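Local coordinates for sugar kinase (Agrobacterium tumefaciens, PDB 2RBC), which probably phosphorylates a sugar or related carbohydrate with ATP, as a putative ribokinase of the pfkB carbohydrate kinase family, at residues Ala204-Thr218 with Leu230-Ala243. Residues are numbered along the deposited sequence; the frame is centred on the assembly and turned at random. Where two conformers were deposited one is given.
Sequences ATHIVFSEPAATRLT and LHARYPQTFIAVTA. With SO4 (sulfate ion), chain E.
Ile207 and Phe209 carry the pairing of strand 206-210 with strand 238-242: each uses both its N-H and its C=O on the neighbouring strand. Ile207 N donates to Phe238 O (2.8 Å) and Ile207 O accepts from Ala240 N; Phe209 N then takes Ala240 O, and Phe209 O takes Thr242 N at 2.9 Å. A further bond, Phe238 N to Thr205 O, is longer and more bent (144° at the hydrogen). The strands run parallel. His206, Val208 and Ser210 make backbone bonds on their other side, to Leu187 and Gly189 of strand 185-189, while Ser210 O accepts from Ala214 N in the first turn of the helix.

On the face of Ile207 and Phe209, Ile207 CD1 lies beside Ile239 CD1 (3.8 Å), the two side chains pointing the same way. The Phe209 ring receives Ile239 CG2 at its edge, in plane, while Ile207 CG2 sits over the centre of one face. Leu230 CD1 approaches that ring obliquely, 3.8 Å from Phe209 CD2. Helix 211-218 packs on helix 223-233 through Thr218 CG2 against Leu230 CG (3.7 Å) and Ala214 CB against Leu230 CD1.

Polar groups tie the helix ends. Arg233, extended from CG to NE, sends NH1 to Leu217 O (3.0 Å, nearly straight); the oxygen lies in the guanidinium plane, yet the donor stands 56° out of the carbonyl plane. A water bridges Leu217 O and Arg233 NH2. Ser210 OG caps helix 211-218 by accepting from Ala213 N, and is also bonded to Asp190. Another water, between Ala204 O and Thr237 OG1, joins the loops leading into the strands.

On the opposite face, Phe238 CB lies 3.4 Å from His206 CD2, their rings inclined at 41°. Parallel neighbours joined through intervening helices form a beta-alpha-beta crossover, characteristic of the alpha/beta core of ribokinase-family kinases.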
loop_
_atom_site.group_PDB
_atom_site.type_symbol
_atom_site.label_atom_id
_atom_site.label_comp_id
_atom_site.label_asym_id
_atom_site.label_seq_id
_atom_site.Cartn_x
_atom_site.Cartn_y
_atom_site.Cartn_z
ATOM N N ALA A 204 -24.073 -19.679 16.916
ATOM C CA ALA A 204 -22.884 -20.528 16.861
ATOM C C ALA A 204 -22.985 -21.702 17.829
ATOM O O ALA A 204 -23.665 -21.629 18.845
ATOM C CB ALA A 204 -21.612 -19.711 17.159
ATOM N N THR A 205 -22.294 -22.791 17.514
ATOM C CA THR A 205 -22.105 -23.887 18.464
ATOM C C THR A 205 -20.821 -23.677 19.305
ATOM O O THR A 205 -20.692 -24.226 20.378
ATOM C CB THR A 205 -22.015 -25.242 17.721
ATOM O OG1 THR A 205 -20.906 -25.205 16.820
ATOM C CG2 THR A 205 -23.317 -25.553 16.912
ATOM N N HIS A 206 -19.876 -22.896 18.776
ATOM C CA HIS A 206 -18.570 -22.641 19.387
ATOM C C HIS A 206 -18.190 -21.215 19.123
ATOM O O HIS A 206 -18.315 -20.773 17.997
ATOM C CB HIS A 206 -17.467 -23.482 18.742
ATOM C CG HIS A 206 -17.605 -24.956 18.934
ATOM N ND1 HIS A 206 -18.497 -25.724 18.204
ATOM C CD2 HIS A 206 -16.883 -25.811 19.692
ATOM C CE1 HIS A 206 -18.332 -26.989 18.554
ATOM N NE2 HIS A 206 -17.358 -27.067 19.457
ATOM N N ILE A 207 -17.751 -20.479 20.143
ATOM C CA ILE A 207 -17.230 -19.117 19.929
ATOM C C ILE A 207 -15.846 -18.977 20.547
ATOM O O ILE A 207 -15.634 -19.402 21.683
ATOM C CB ILE A 207 -18.134 -18.027 20.549
ATOM C CG1 ILE A 207 -19.612 -18.191 20.174
ATOM C CG2 ILE A 207 -17.591 -16.633 20.209
ATOM C CD1 ILE A 207 -20.574 -17.267 20.970
ATOM N N VAL A 208 -14.906 -18.399 19.793
ATOM C CA VAL A 208 -13.586 -18.099 20.329
ATOM C C VAL A 208 -13.484 -16.608 20.243
ATOM O O VAL A 208 -13.372 -16.063 19.148
ATOM C CB VAL A 208 -12.426 -18.751 19.558
ATOM C CG1 VAL A 208 -11.087 -18.424 20.246
ATOM C CG2 VAL A 208 -12.675 -20.262 19.358
ATOM N N PHE A 209 -13.606 -15.955 21.400
ATOM C CA PHE A 209 -13.478 -14.502 21.496
ATOM C C PHE A 209 -12.001 -14.108 21.707
ATOM O O PHE A 209 -11.251 -14.816 22.383
ATOM C CB PHE A 209 -14.251 -13.944 22.716
ATOM C CG PHE A 209 -15.746 -14.079 22.635
ATOM C CD1 PHE A 209 -16.505 -13.192 21.853
ATOM C CD2 PHE A 209 -16.418 -15.030 23.423
ATOM C CE1 PHE A 209 -17.903 -13.279 21.835
ATOM C CE2 PHE A 209 -17.806 -15.147 23.407
ATOM C CZ PHE A 209 -18.563 -14.278 22.610
ATOM N N SER A 210 -11.602 -12.958 21.144
ATOM C CA SER A 210 -10.325 -12.355 21.467
ATOM C C SER A 210 -10.544 -11.643 22.783
ATOM O O SER A 210 -11.681 -11.296 23.131
ATOM C CB SER A 210 -9.936 -11.324 20.395
ATOM O OG SER A 210 -10.922 -10.317 20.326
ATOM N N GLU A 211 -9.473 -11.402 23.520
ATOM C CA GLU A 211 -9.622 -10.660 24.762
ATOM C C GLU A 211 -10.355 -9.282 24.622
ATOM O O GLU A 211 -11.289 -8.956 25.374
ATOM C CB GLU A 211 -8.253 -10.518 25.424
ATOM C CG GLU A 211 -8.301 -9.636 26.641
ATOM C CD GLU A 211 -7.045 -9.751 27.487
ATOM O OE1 GLU A 211 -6.098 -10.469 27.095
ATOM O OE2 GLU A 211 -7.042 -9.101 28.554
ATOM N N PRO A 212 -9.943 -8.460 23.662
ATOM C CA PRO A 212 -10.660 -7.207 23.486
ATOM C C PRO A 212 -12.149 -7.339 23.174
ATOM O O PRO A 212 -12.950 -6.538 23.655
ATOM C CB PRO A 212 -9.945 -6.552 22.308
ATOM C CG PRO A 212 -8.724 -7.255 22.127
ATOM C CD PRO A 212 -8.831 -8.598 22.716
ATOM N N ALA A 213 -12.545 -8.337 22.386
ATOM C CA ALA A 213 -13.971 -8.505 22.069
ATOM C C ALA A 213 -14.763 -8.900 23.328
ATOM O O ALA A 213 -15.829 -8.338 23.627
ATOM C CB ALA A 213 -14.131 -9.589 20.979
ATOM N N ALA A 214 -14.213 -9.857 24.077
ATOM C CA ALA A 214 -14.835 -10.329 25.303
ATOM C C ALA A 214 -14.929 -9.224 26.350
ATOM O O ALA A 214 -15.923 -9.148 27.083
ATOM C CB ALA A 214 -14.084 -11.511 25.838
ATOM N N THR A 215 -13.902 -8.375 26.402
ATOM C CA THR A 215 -13.878 -7.216 27.301
ATOM C C THR A 215 -15.041 -6.301 26.980
ATOM O O THR A 215 -15.752 -5.858 27.860
ATOM C CB THR A 215 -12.548 -6.445 27.144
ATOM O OG1 THR A 215 -11.436 -7.338 27.390
ATOM C CG2 THR A 215 -12.493 -5.279 28.071
ATOM N N ARG A 216 -15.226 -6.020 25.697
ATOM C CA ARG A 216 -16.290 -5.134 25.302
ATOM C C ARG A 216 -17.648 -5.715 25.593
ATOM O O ARG A 216 -18.547 -5.007 26.043
ATOM C CB ARG A 216 -16.222 -4.798 23.806
ATOM C CG ARG A 216 -17.286 -3.746 23.459
ATOM C CD ARG A 216 -17.340 -3.321 21.975
ATOM N NE ARG A 216 -16.046 -2.891 21.454
ATOM C CZ ARG A 216 -15.848 -2.454 20.207
ATOM N NH1 ARG A 216 -16.857 -2.374 19.343
ATOM N NH2 ARG A 216 -14.628 -2.099 19.825
ATOM N N LEU A 217 -17.798 -7.009 25.334
ATOM C CA LEU A 217 -19.091 -7.663 25.473
ATOM C C LEU A 217 -19.534 -7.784 26.932
ATOM O O LEU A 217 -20.726 -7.668 27.218
ATOM C CB LEU A 217 -19.072 -9.041 24.764
ATOM C CG LEU A 217 -20.402 -9.752 24.484
ATOM C CD1 LEU A 217 -21.382 -8.887 23.659
ATOM C CD2 LEU A 217 -20.119 -11.069 23.769
ATOM N N THR A 218 -18.582 -8.013 27.843
ATOM C CA THR A 218 -18.872 -8.265 29.253
ATOM C C THR A 218 -18.677 -7.052 30.093
ATOM O O THR A 218 -19.231 -6.943 31.189
ATOM C CB THR A 218 -17.961 -9.361 29.860
ATOM O OG1 THR A 218 -16.595 -8.889 29.941
ATOM C CG2 THR A 218 -18.064 -10.650 29.050
ATOM N N LEU A 230 -20.040 -15.166 30.199
ATOM C CA LEU A 230 -20.247 -15.556 28.832
ATOM C C LEU A 230 -20.888 -16.959 28.788
ATOM O O LEU A 230 -21.757 -17.206 27.966
ATOM C CB LEU A 230 -18.923 -15.514 28.035
ATOM C CG LEU A 230 -18.342 -14.133 27.724
ATOM C CD1 LEU A 230 -16.937 -14.244 27.081
ATOM C CD2 LEU A 230 -19.348 -13.375 26.801
ATOM N N HIS A 231 -20.498 -17.850 29.687
ATOM C CA HIS A 231 -21.160 -19.130 29.768
ATOM C C HIS A 231 -22.660 -18.993 30.116
ATOM O O HIS A 231 -23.509 -19.633 29.525
ATOM C CB HIS A 231 -20.513 -20.048 30.794
ATOM C CG HIS A 231 -21.336 -21.273 31.049
ATOM N ND1 HIS A 231 -21.458 -22.277 30.113
ATOM C CD2 HIS A 231 -22.174 -21.593 32.061
ATOM C CE1 HIS A 231 -22.290 -23.194 30.569
ATOM N NE2 HIS A 231 -22.725 -22.811 31.758
ATOM N N ALA A 232 -22.957 -18.162 31.101
ATOM C CA ALA A 232 -24.311 -17.970 31.568
ATOM C C ALA A 232 -25.172 -17.408 30.454
ATOM O O ALA A 232 -26.321 -17.791 30.338
ATOM C CB ALA A 232 -24.354 -17.063 32.798
ATOM N N ARG A 233 -24.621 -16.504 29.649
ATOM C CA ARG A 233 -25.344 -15.912 28.526
ATOM C C ARG A 233 -25.634 -16.913 27.387
ATOM O O ARG A 233 -26.665 -16.830 26.745
ATOM C CB ARG A 233 -24.593 -14.710 27.966
ATOM C CG ARG A 233 -24.630 -13.522 28.873
ATOM C CD ARG A 233 -23.932 -12.359 28.209
ATOM N NE ARG A 233 -23.775 -11.260 29.149
ATOM C CZ ARG A 233 -23.097 -10.151 28.878
ATOM N NH1 ARG A 233 -22.485 -10.013 27.712
ATOM N NH2 ARG A 233 -22.992 -9.209 29.796
ATOM N N TYR A 234 -24.697 -17.812 27.156
ATOM C CA TYR A 234 -24.713 -18.777 26.057
ATOM C C TYR A 234 -24.420 -20.198 26.588
ATOM O O TYR A 234 -23.416 -20.818 26.214
ATOM C CB TYR A 234 -23.652 -18.384 25.042
ATOM C CG TYR A 234 -23.722 -16.959 24.605
ATOM C CD1 TYR A 234 -24.835 -16.463 23.951
ATOM C CD2 TYR A 234 -22.671 -16.089 24.872
ATOM C CE1 TYR A 234 -24.908 -15.122 23.570
ATOM C CE2 TYR A 234 -22.723 -14.776 24.495
ATOM C CZ TYR A 234 -23.834 -14.295 23.831
ATOM O OH TYR A 234 -23.855 -12.974 23.458
ATOM N N PRO A 235 -25.264 -20.698 27.509
ATOM C CA PRO A 235 -24.884 -21.875 28.283
ATOM C C PRO A 235 -24.777 -23.191 27.504
ATOM O O PRO A 235 -24.142 -24.119 27.969
ATOM C CB PRO A 235 -25.988 -21.957 29.356
ATOM C CG PRO A 235 -27.163 -21.328 28.717
ATOM C CD PRO A 235 -26.577 -20.176 27.934
ATOM N N GLN A 236 -25.382 -23.240 26.331
ATOM C CA GLN A 236 -25.357 -24.421 25.466
ATOM C C GLN A 236 -24.266 -24.328 24.390
ATOM O O GLN A 236 -24.209 -25.167 23.490
ATOM C CB GLN A 236 -26.733 -24.530 24.799
ATOM C CG GLN A 236 -27.000 -25.744 23.936
ATOM C CD GLN A 236 -28.189 -25.518 22.948
ATOM O OE1 GLN A 236 -28.302 -24.459 22.267
ATOM N NE2 GLN A 236 -29.083 -26.501 22.897
ATOM N N THR A 237 -23.369 -23.359 24.532
ATOM C CA THR A 237 -22.362 -23.045 23.541
ATOM C C THR A 237 -20.982 -23.285 24.144
ATOM O O THR A 237 -20.748 -22.937 25.317
ATOM C CB THR A 237 -22.534 -21.584 23.099
ATOM O OG1 THR A 237 -23.900 -21.368 22.716
ATOM C CG2 THR A 237 -21.624 -21.177 21.921
ATOM N N PHE A 238 -20.073 -23.880 23.366
ATOM C CA PHE A 238 -18.636 -23.832 23.670
ATOM C C PHE A 238 -18.121 -22.373 23.590
ATOM O O PHE A 238 -18.277 -21.710 22.560
ATOM C CB PHE A 238 -17.857 -24.766 22.737
ATOM C CG PHE A 238 -16.371 -24.745 22.972
ATOM C CD1 PHE A 238 -15.592 -23.732 22.436
ATOM C CD2 PHE A 238 -15.749 -25.745 23.733
ATOM C CE1 PHE A 238 -14.237 -23.708 22.648
ATOM C CE2 PHE A 238 -14.395 -25.715 23.942
ATOM C CZ PHE A 238 -13.642 -24.704 23.395
ATOM N N ILE A 239 -17.529 -21.870 24.684
ATOM C CA ILE A 239 -16.999 -20.510 24.726
ATOM C C ILE A 239 -15.538 -20.502 25.160
ATOM O O ILE A 239 -15.208 -20.991 26.234
ATOM C CB ILE A 239 -17.743 -19.641 25.744
ATOM C CG1 ILE A 239 -19.274 -19.644 25.501
ATOM C CG2 ILE A 239 -17.156 -18.213 25.776
ATOM C CD1 ILE A 239 -19.719 -18.946 24.240
ATOM N N ALA A 240 -14.682 -19.923 24.324
ATOM C CA ALA A 240 -13.290 -19.702 24.666
ATOM C C ALA A 240 -12.941 -18.211 24.572
ATOM O O ALA A 240 -13.502 -17.489 23.757
ATOM C CB ALA A 240 -12.352 -20.551 23.714
ATOM N N VAL A 241 -12.035 -17.760 25.423
ATOM C CA VAL A 241 -11.444 -16.439 25.260
ATOM C C VAL A 241 -9.943 -16.634 25.195
ATOM O O VAL A 241 -9.357 -17.241 26.116
ATOM C CB VAL A 241 -11.816 -15.466 26.393
ATOM C CG1 VAL A 241 -11.232 -14.059 26.089
ATOM C CG2 VAL A 241 -13.356 -15.374 26.588
ATOM N N THR A 242 -9.326 -16.160 24.105
ATOM C CA THR A 242 -7.852 -16.241 23.962
ATOM C C THR A 242 -7.217 -14.983 24.530
ATOM O O THR A 242 -7.820 -13.903 24.482
ATOM C CB THR A 242 -7.420 -16.428 22.518
ATOM O OG1 THR A 242 -7.885 -15.308 21.746
ATOM C CG2 THR A 242 -7.990 -17.733 21.959
ATOM N N ALA A 243 -6.010 -15.138 25.090
ATOM C CA ALA A 243 -5.273 -14.040 25.729
ATOM C C ALA A 243 -3.807 -14.015 25.275
ATOM O O ALA A 243 -2.921 -13.630 26.029
ATOM C CB ALA A 243 -5.389 -14.131 27.286
HETATM S S SO4 E . -20.075 -0.647 20.335
HETATM O O1 SO4 E . -19.829 -0.154 21.690
HETATM O O2 SO4 E . -21.460 -0.391 19.936
HETATM O O3 SO4 E . -19.153 -0.018 19.387
HETATM O O4 SO4 E . -19.864 -2.083 20.340
HETATM O O HOH W 1 -25.240 -23.185 20.787
HETATM O O HOH W 2 -22.447 -6.309 29.606
#